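Local coordinates for plasmodium falciparum gamete antigen 27/25 (PDB 1N81), which is a gametocyte protein essential for sexual development of the malaria parasite, whose biochemical activity is not established and which may act through dimerization, at residues N60-Y64 and N65-I69; D75-V78 and N79-S82; D157-K160 and D161-R165. All coordinates share one frame; numbering follows the deposited sequence.

Contact 1: N60-Y64 and N65-I69; sequences NQNRY and NYFLI
Tyr66 N reaches back to Gln61 O at 2.8 Å, in the carbonyl plane and nearly straight (164° at the hydrogen), one of two backbone hydrogen bonds that close the C-terminal end of helix 50-63. Asn65 N bonds to Asn62 O at 2.9 Å, but this donor stands well above the carbonyl plane rather than on a lone pair. Together with the positive phi of Asn65 (44°), the C-prime residue, the pair makes a Schellman motif: the chain reverses its twist at Asn65 and leaves the helix toward the short link before helix 71-89.

The link also packs on the last turn through side chains. The Phe67 ring lies back over this turn, with Gln61 O over one of its faces, 3.6 Å above the plane and offset toward the rim, so the carbonyl that accepts the Tyr66 bond is also covered by an aromatic face. Phe67 CZ comes within 3.4 Å of Asn62 CA. The Asn62 and Phe67 side chains run side by side in the same direction, with amide and ring nearly perpendicular (85°).

Farther along, Ile69 CD1 meets Gln61 NE2 at 3.4 Å. The Gln61 chain, extended beyond CG, carries its amide over to the isoleucine, while OE1 makes a weak hydrogen bond to Gln74. Tyr64 turns the other way, its ring meeting His24 of helix 13-35.

Contact 2: D75-V78 and N79-S82; sequences DNIV and NRIS
Four successive i to i+4 hydrogen bonds join residues 75-78 to 79-82 within helix 71-89, from Asn79 N to Asp75 O at 3.0 Å through Arg80 N to Asn76 O and Ile81 N to Ile77 O, to Ser82 N on Val78 O at 2.9 Å. Over this regular backbone the Arg80 side chain turns back along the helix. A bend at chi3 (-61°) lays its guanidinium across the preceding turn, with Asn76 O 3.7 Å above the plane and over its centre. The same carbonyl oxygen accepts the Arg80 backbone N-H, and the cationic group above it would probably draw further on its negative end. At the rim, Arg80 NH2 lies 3.6 Å from Ile77 CG1, and NH1 approaches CB of Asn76.

This stretch of helix 71-89 is buried in an all-helical protein, and its sides face different neighbours. Arg80 points its N-H groups at two of them: NE forms a salt bridge with Glu22 of helix 13-35, and NH1 is hydrogen-bonded to Gln168 of helix 156-173. The charge thus sits in a buried position between two helices, held by bonds that limit how the guanidinium can rotate.

Ile77 and Ile81, one turn apart, lie side by side and point the same way, with CG2 of Ile77 3.8 Å from CD1 of Ile81; both pack against helices 13-35 and 50-63. On the more polar side, Asn79 ND2 reaches Asn76 OD1 at 3.3 Å. This bond is weak, bent to 137° at the hydrogen, and the two amide planes are turned 43° from each other. Asn76 has a firmer partner in Asp172, which accepts from its ND2, while Ser82 OG is hydrogen-bonded to Leu47 O.

Contact 3: D157-K160 and D161-R165; sequences DQYK and DAAAR
Asp157 O receives the backbone N-H of Asp161 at 2.9 Å, nearly along the C=O axis and close to straight (166° at the hydrogen). It belongs to the i to i+4 ladder of helix 156-173, the last helix of this all-helical fold. Later rungs differ in length: Ala163 N meets Tyr159 O at 2.9 Å with similar alignment, whereas Ala164 N lies 3.3 Å from Lys160 O and its donor is tilted from the carbonyl plane. The Asp161 carboxylate lies back toward the preceding turn, where its CG is 3.4 Å from Asp157 O; having CG beside the backbone N (chi1 -69°) brings it there. The charged ends of Asp157 and Asp161 stay apart.

Three consecutive alanines give residues 162-164 a slim surface. Ala162 fits against Phe143, and Ala163 against Ile139, both of helix 136-150. Tyr159 shares this side: with CG anti to the backbone N (chi1 169°), its ring runs alongside the following turn, and its phenolic end approaches Ala163 obliquely, Tyr159 CZ lying 4.1 Å and Tyr159 OH 4.0 Å from Ala163 CB. Its other partners lie on the neighbouring helix, where Phe143 meets the ring edge-to-face and Arg140 makes a cation-pi contact.

Toward helix 71-89 the residues are larger and polar. Gln158 donates through NE2 to Ser87 O and accepts at OE1 from Thr155 N, so both ends of its amide are engaged. Arg165 is buried against Arg84 and Tyr88, with NH1 in a salt bridge to Glu109 that probably offsets its charge. Folded back along its own helix, the guanidinium passes one face over the backbone, Ala162 CA standing 3.5 Å above its plane toward the rim.

How the contacts relate
The three sites form a chain of touches across the molecule. Contact 1 ends helix 50-63 and leads directly into helix 71-89, which carries contact 2; their centres are 16 Å apart, and Ile69 CD1 meets Ile77 CD1 at 4.1 Å. Contact 2 in turn touches contact 3, with 14 Å between centres, where Arg80 CD packs on Arg165 O at 3.7 Å. Contacts 1 and 3 lie on opposite sides of the chain's centre, their nearest atoms about 14 Å apart, and do not touch; contact 2, which touches both, lies between them along this path. Contact 2 is the buried member, whereas contact 1 is at the surface and contact 3 is partly buried.

Contact 1: N60-Y64 and N65-I69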
loop_
_atom_site.group_PDB
_atom_site.type_symbol
_atom_site.label_atom_id
_atom_site.label_comp_id
_atom_site.label_asym_id
_atom_site.label_seq_id
_atom_site.Cartn_x
_atom_site.Cartn_y
_atom_site.Cartn_z
ATOM N N ASN A 60 -12.332 2.826 6.669
ATOM C CA ASN A 60 -11.902 3.429 5.404
ATOM C C ASN A 60 -12.609 2.806 4.217
ATOM O O ASN A 60 -12.852 3.489 3.233
ATOM C CB ASN A 60 -10.370 3.379 5.253
ATOM C CG ASN A 60 -9.698 4.548 5.962
ATOM O OD1 ASN A 60 -9.497 5.602 5.374
ATOM N ND2 ASN A 60 -9.393 4.376 7.240
ATOM N N GLN A 61 -12.933 1.515 4.313
ATOM C CA GLN A 61 -13.678 0.859 3.260
ATOM C C GLN A 61 -15.041 1.580 3.150
ATOM O O GLN A 61 -15.616 1.769 2.062
ATOM C CB GLN A 61 -13.923 -0.585 3.631
ATOM C CG GLN A 61 -12.754 -1.464 3.407
ATOM C CD GLN A 61 -13.059 -2.886 3.759
ATOM O OE1 GLN A 61 -13.286 -3.206 4.914
ATOM N NE2 GLN A 61 -13.071 -3.752 2.762
ATOM N N ASN A 62 -15.557 1.978 4.301
ATOM C CA ASN A 62 -16.825 2.689 4.342
ATOM C C ASN A 62 -16.615 4.084 3.747
ATOM O O ASN A 62 -17.381 4.513 2.888
ATOM C CB ASN A 62 -17.313 2.789 5.781
ATOM C CG ASN A 62 -18.769 3.191 5.871
ATOM O OD1 ASN A 62 -19.591 2.460 6.422
ATOM N ND2 ASN A 62 -19.097 4.350 5.322
ATOM N N ARG A 63 -15.566 4.782 4.177
ATOM C CA ARG A 63 -15.284 6.119 3.645
ATOM C C ARG A 63 -15.096 6.152 2.126
ATOM O O ARG A 63 -15.499 7.105 1.466
ATOM C CB ARG A 63 -14.036 6.727 4.306
ATOM C CG ARG A 63 -13.650 8.090 3.727
ATOM C CD ARG A 63 -12.327 8.645 4.265
ATOM N NE ARG A 63 -11.919 9.835 3.509
ATOM C CZ ARG A 63 -10.764 10.490 3.657
ATOM N NH1 ARG A 63 -9.863 10.092 4.550
ATOM N NH2 ARG A 63 -10.499 11.543 2.887
ATOM N N TYR A 64 -14.453 5.141 1.562
ATOM C CA TYR A 64 -14.274 5.140 0.117
ATOM C C TYR A 64 -15.328 4.285 -0.558
ATOM O O TYR A 64 -15.183 3.940 -1.720
ATOM C CB TYR A 64 -12.877 4.652 -0.291
ATOM C CG TYR A 64 -11.816 5.633 0.115
ATOM C CD1 TYR A 64 -11.255 5.591 1.395
ATOM C CD2 TYR A 64 -11.444 6.680 -0.741
ATOM C CE1 TYR A 64 -10.355 6.577 1.823
ATOM C CE2 TYR A 64 -10.544 7.666 -0.325
ATOM C CZ TYR A 64 -10.009 7.609 0.961
ATOM O OH TYR A 64 -9.179 8.599 1.412
ATOM N N ASN A 65 -16.380 3.934 0.183
ATOM C CA ASN A 65 -17.478 3.139 -0.361
ATOM C C ASN A 65 -16.994 1.972 -1.197
ATOM O O ASN A 65 -17.433 1.791 -2.329
ATOM C CB ASN A 65 -18.380 4.006 -1.242
ATOM C CG ASN A 65 -18.794 5.270 -0.562
ATOM O OD1 ASN A 65 -19.472 5.243 0.468
ATOM N ND2 ASN A 65 -18.384 6.402 -1.125
ATOM N N TYR A 66 -16.094 1.172 -0.658
ATOM C CA TYR A 66 -15.606 0.046 -1.424
ATOM C C TYR A 66 -15.540 -1.141 -0.492
ATOM O O TYR A 66 -14.636 -1.233 0.349
ATOM C CB TYR A 66 -14.225 0.368 -2.000
ATOM C CG TYR A 66 -13.784 -0.640 -3.041
ATOM C CD1 TYR A 66 -14.332 -0.638 -4.337
ATOM C CD2 TYR A 66 -12.891 -1.645 -2.710
ATOM C CE1 TYR A 66 -13.985 -1.637 -5.274
ATOM C CE2 TYR A 66 -12.544 -2.644 -3.628
ATOM C CZ TYR A 66 -13.094 -2.638 -4.908
ATOM O OH TYR A 66 -12.730 -3.644 -5.785
ATOM N N PHE A 67 -16.495 -2.053 -0.643
ATOM C CA PHE A 67 -16.572 -3.225 0.221
ATOM C C PHE A 67 -16.231 -4.542 -0.454
ATOM O O PHE A 67 -16.495 -5.610 0.091
ATOM C CB PHE A 67 -17.965 -3.292 0.863
ATOM C CG PHE A 67 -18.343 -2.027 1.589
ATOM C CD1 PHE A 67 -18.935 -0.970 0.914
ATOM C CD2 PHE A 67 -18.026 -1.868 2.936
ATOM C CE1 PHE A 67 -19.204 0.241 1.574
ATOM C CE2 PHE A 67 -18.284 -0.670 3.598
ATOM C CZ PHE A 67 -18.874 0.387 2.918
ATOM N N LEU A 68 -15.611 -4.466 -1.625
ATOM C CA LEU A 68 -15.235 -5.654 -2.377
ATOM C C LEU A 68 -13.860 -6.214 -2.029
ATOM O O LEU A 68 -13.063 -6.527 -2.910
ATOM C CB LEU A 68 -15.308 -5.334 -3.867
ATOM C CG LEU A 68 -16.613 -5.627 -4.638
ATOM C CD1 LEU A 68 -17.829 -5.870 -3.718
ATOM C CD2 LEU A 68 -16.851 -4.490 -5.594
ATOM N N ILE A 69 -13.578 -6.376 -0.748
ATOM C CA ILE A 69 -12.273 -6.909 -0.371
ATOM C C ILE A 69 -12.386 -8.268 0.321
ATOM O O ILE A 69 -12.901 -8.349 1.434
ATOM C CB ILE A 69 -11.509 -5.891 0.528
ATOM C CG1 ILE A 69 -11.268 -4.583 -0.259
ATOM C CG2 ILE A 69 -10.165 -6.474 0.962
ATOM C CD1 ILE A 69 -10.581 -3.474 0.514
#

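Contact 2: D75-V78 and N79-S82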
loop_
_atom_site.group_PDB
_atom_site.type_symbol
_atom_site.label_atom_id
_atom_site.label_comp_id
_atom_site.label_asym_id
_atom_site.label_seq_id
_atom_site.Cartn_x
_atom_site.Cartn_y
_atom_site.Cartn_z
ATOM N N ASP A 75 -6.788 -9.483 5.362
ATOM C CA ASP A 75 -5.790 -9.935 6.349
ATOM C C ASP A 75 -4.412 -9.363 6.018
ATOM O O ASP A 75 -3.677 -8.936 6.920
ATOM C CB ASP A 75 -5.648 -11.471 6.396
ATOM C CG ASP A 75 -6.871 -12.183 6.986
ATOM O OD1 ASP A 75 -7.624 -11.568 7.769
ATOM O OD2 ASP A 75 -7.058 -13.379 6.671
ATOM N N ASN A 76 -4.038 -9.392 4.735
ATOM C CA ASN A 76 -2.733 -8.840 4.360
ATOM C C ASN A 76 -2.686 -7.324 4.446
ATOM O O ASN A 76 -1.606 -6.760 4.664
ATOM C CB ASN A 76 -2.304 -9.276 2.965
ATOM C CG ASN A 76 -1.872 -10.741 2.925
ATOM O OD1 ASN A 76 -1.610 -11.343 3.961
ATOM N ND2 ASN A 76 -1.779 -11.304 1.724
ATOM N N ILE A 77 -3.826 -6.658 4.262
ATOM C CA ILE A 77 -3.824 -5.191 4.384
ATOM C C ILE A 77 -3.444 -4.893 5.832
ATOM O O ILE A 77 -2.555 -4.078 6.093
ATOM C CB ILE A 77 -5.222 -4.536 4.082
ATOM C CG1 ILE A 77 -5.505 -4.580 2.584
ATOM C CG2 ILE A 77 -5.229 -3.048 4.530
ATOM C CD1 ILE A 77 -6.874 -3.989 2.214
ATOM N N VAL A 78 -4.104 -5.581 6.766
ATOM C CA VAL A 78 -3.832 -5.404 8.194
ATOM C C VAL A 78 -2.361 -5.720 8.494
ATOM O O VAL A 78 -1.690 -4.965 9.213
ATOM C CB VAL A 78 -4.721 -6.310 9.069
ATOM C CG1 VAL A 78 -4.304 -6.171 10.551
ATOM C CG2 VAL A 78 -6.191 -5.911 8.902
ATOM N N ASN A 79 -1.867 -6.828 7.943
ATOM C CA ASN A 79 -0.471 -7.191 8.164
ATOM C C ASN A 79 0.464 -6.090 7.691
ATOM O O ASN A 79 1.344 -5.655 8.436
ATOM C CB ASN A 79 -0.089 -8.485 7.427
ATOM C CG ASN A 79 -0.761 -9.708 8.002
ATOM O OD1 ASN A 79 -1.088 -9.738 9.176
ATOM N ND2 ASN A 79 -0.957 -10.732 7.178
ATOM N N ARG A 80 0.270 -5.643 6.451
ATOM C CA ARG A 80 1.136 -4.601 5.888
ATOM C C ARG A 80 1.085 -3.335 6.734
ATOM O O ARG A 80 2.105 -2.687 6.959
ATOM C CB ARG A 80 0.752 -4.287 4.426
ATOM C CG ARG A 80 1.285 -5.330 3.398
ATOM C CD ARG A 80 1.080 -4.800 1.976
ATOM N NE ARG A 80 -0.339 -4.573 1.680
ATOM C CZ ARG A 80 -1.150 -5.498 1.184
ATOM N NH1 ARG A 80 -0.667 -6.712 0.930
ATOM N NH2 ARG A 80 -2.424 -5.203 0.914
ATOM N N ILE A 81 -0.099 -2.984 7.216
ATOM C CA ILE A 81 -0.221 -1.782 8.020
ATOM C C ILE A 81 0.590 -1.947 9.319
ATOM O O ILE A 81 1.397 -1.084 9.671
ATOM C CB ILE A 81 -1.709 -1.472 8.339
ATOM C CG1 ILE A 81 -2.422 -0.893 7.091
ATOM C CG2 ILE A 81 -1.786 -0.501 9.500
ATOM C CD1 ILE A 81 -3.992 -0.694 7.270
ATOM N N SER A 82 0.388 -3.059 10.020
ATOM C CA SER A 82 1.130 -3.277 11.255
ATOM C C SER A 82 2.632 -3.239 10.956
ATOM O O SER A 82 3.400 -2.645 11.706
ATOM C CB SER A 82 0.752 -4.614 11.901
ATOM O OG SER A 82 1.393 -4.708 13.163
#

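Contact 3: D157-K160 and D161-R165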
loop_
_atom_site.group_PDB
_atom_site.type_symbol
_atom_site.label_atom_id
_atom_site.label_comp_id
_atom_site.label_asym_id
_atom_site.label_seq_id
_atom_site.Cartn_x
_atom_site.Cartn_y
_atom_site.Cartn_z
ATOM N N ASP A 157 16.609 -0.577 5.208
ATOM C CA ASP A 157 15.686 -1.577 5.729
ATOM C C ASP A 157 14.266 -1.203 5.353
ATOM O O ASP A 157 13.504 -2.051 4.884
ATOM C CB ASP A 157 15.801 -1.705 7.245
ATOM C CG ASP A 157 17.053 -2.440 7.670
ATOM O OD1 ASP A 157 17.473 -3.363 6.935
ATOM O OD2 ASP A 157 17.603 -2.105 8.741
ATOM N N GLN A 158 13.919 0.063 5.573
ATOM C CA GLN A 158 12.592 0.536 5.239
ATOM C C GLN A 158 12.309 0.325 3.749
ATOM O O GLN A 158 11.203 -0.035 3.392
ATOM C CB GLN A 158 12.472 2.007 5.592
ATOM C CG GLN A 158 12.791 2.234 7.047
ATOM C CD GLN A 158 12.611 3.664 7.459
ATOM O OE1 GLN A 158 12.906 4.593 6.704
ATOM N NE2 GLN A 158 12.133 3.855 8.668
ATOM N N TYR A 159 13.318 0.539 2.898
ATOM C CA TYR A 159 13.166 0.347 1.457
ATOM C C TYR A 159 12.952 -1.122 1.114
ATOM O O TYR A 159 12.036 -1.478 0.373
ATOM C CB TYR A 159 14.403 0.818 0.682
ATOM C CG TYR A 159 14.337 0.369 -0.759
ATOM C CD1 TYR A 159 13.444 0.973 -1.649
ATOM C CD2 TYR A 159 15.014 -0.769 -1.181
ATOM C CE1 TYR A 159 13.209 0.448 -2.899
ATOM C CE2 TYR A 159 14.789 -1.304 -2.429
ATOM C CZ TYR A 159 13.871 -0.693 -3.288
ATOM O OH TYR A 159 13.566 -1.257 -4.507
ATOM N N LYS A 160 13.809 -1.981 1.640
ATOM C CA LYS A 160 13.664 -3.397 1.352
ATOM C C LYS A 160 12.291 -3.932 1.815
ATOM O O LYS A 160 11.636 -4.728 1.119
ATOM C CB LYS A 160 14.808 -4.149 2.022
ATOM C CG LYS A 160 14.750 -5.646 1.930
ATOM C CD LYS A 160 16.068 -6.256 2.431
ATOM C CE LYS A 160 16.093 -7.788 2.301
ATOM N NZ LYS A 160 15.140 -8.468 3.239
ATOM N N ASP A 161 11.842 -3.511 2.990
ATOM C CA ASP A 161 10.539 -3.985 3.456
ATOM C C ASP A 161 9.433 -3.438 2.551
ATOM O O ASP A 161 8.501 -4.167 2.192
ATOM C CB ASP A 161 10.281 -3.565 4.906
ATOM C CG ASP A 161 11.200 -4.285 5.901
ATOM O OD1 ASP A 161 11.668 -5.414 5.610
ATOM O OD2 ASP A 161 11.442 -3.721 6.988
ATOM N N ALA A 162 9.552 -2.172 2.156
ATOM C CA ALA A 162 8.545 -1.574 1.294
ATOM C C ALA A 162 8.445 -2.303 -0.052
ATOM O O ALA A 162 7.340 -2.554 -0.539
ATOM C CB ALA A 162 8.848 -0.123 1.061
ATOM N N ALA A 163 9.578 -2.648 -0.653
ATOM C CA ALA A 163 9.542 -3.317 -1.955
ATOM C C ALA A 163 8.790 -4.641 -1.827
ATOM O O ALA A 163 8.052 -5.024 -2.725
ATOM C CB ALA A 163 10.973 -3.550 -2.481
ATOM N N ALA A 164 8.977 -5.336 -0.707
ATOM C CA ALA A 164 8.283 -6.604 -0.488
ATOM C C ALA A 164 6.762 -6.372 -0.367
ATOM O O ALA A 164 5.968 -7.132 -0.910
ATOM C CB ALA A 164 8.822 -7.290 0.774
ATOM N N ARG A 165 6.361 -5.314 0.329
ATOM C CA ARG A 165 4.939 -5.020 0.484
ATOM C C ARG A 165 4.292 -4.710 -0.846
ATOM O O ARG A 165 3.165 -5.115 -1.124
ATOM C CB ARG A 165 4.734 -3.804 1.364
ATOM C CG ARG A 165 4.800 -4.088 2.866
ATOM C CD ARG A 165 4.537 -2.772 3.607
ATOM N NE ARG A 165 5.685 -2.551 4.430
ATOM C CZ ARG A 165 6.418 -1.466 4.417
ATOM N NH1 ARG A 165 6.136 -0.451 3.619
ATOM N NH2 ARG A 165 7.443 -1.408 5.221
#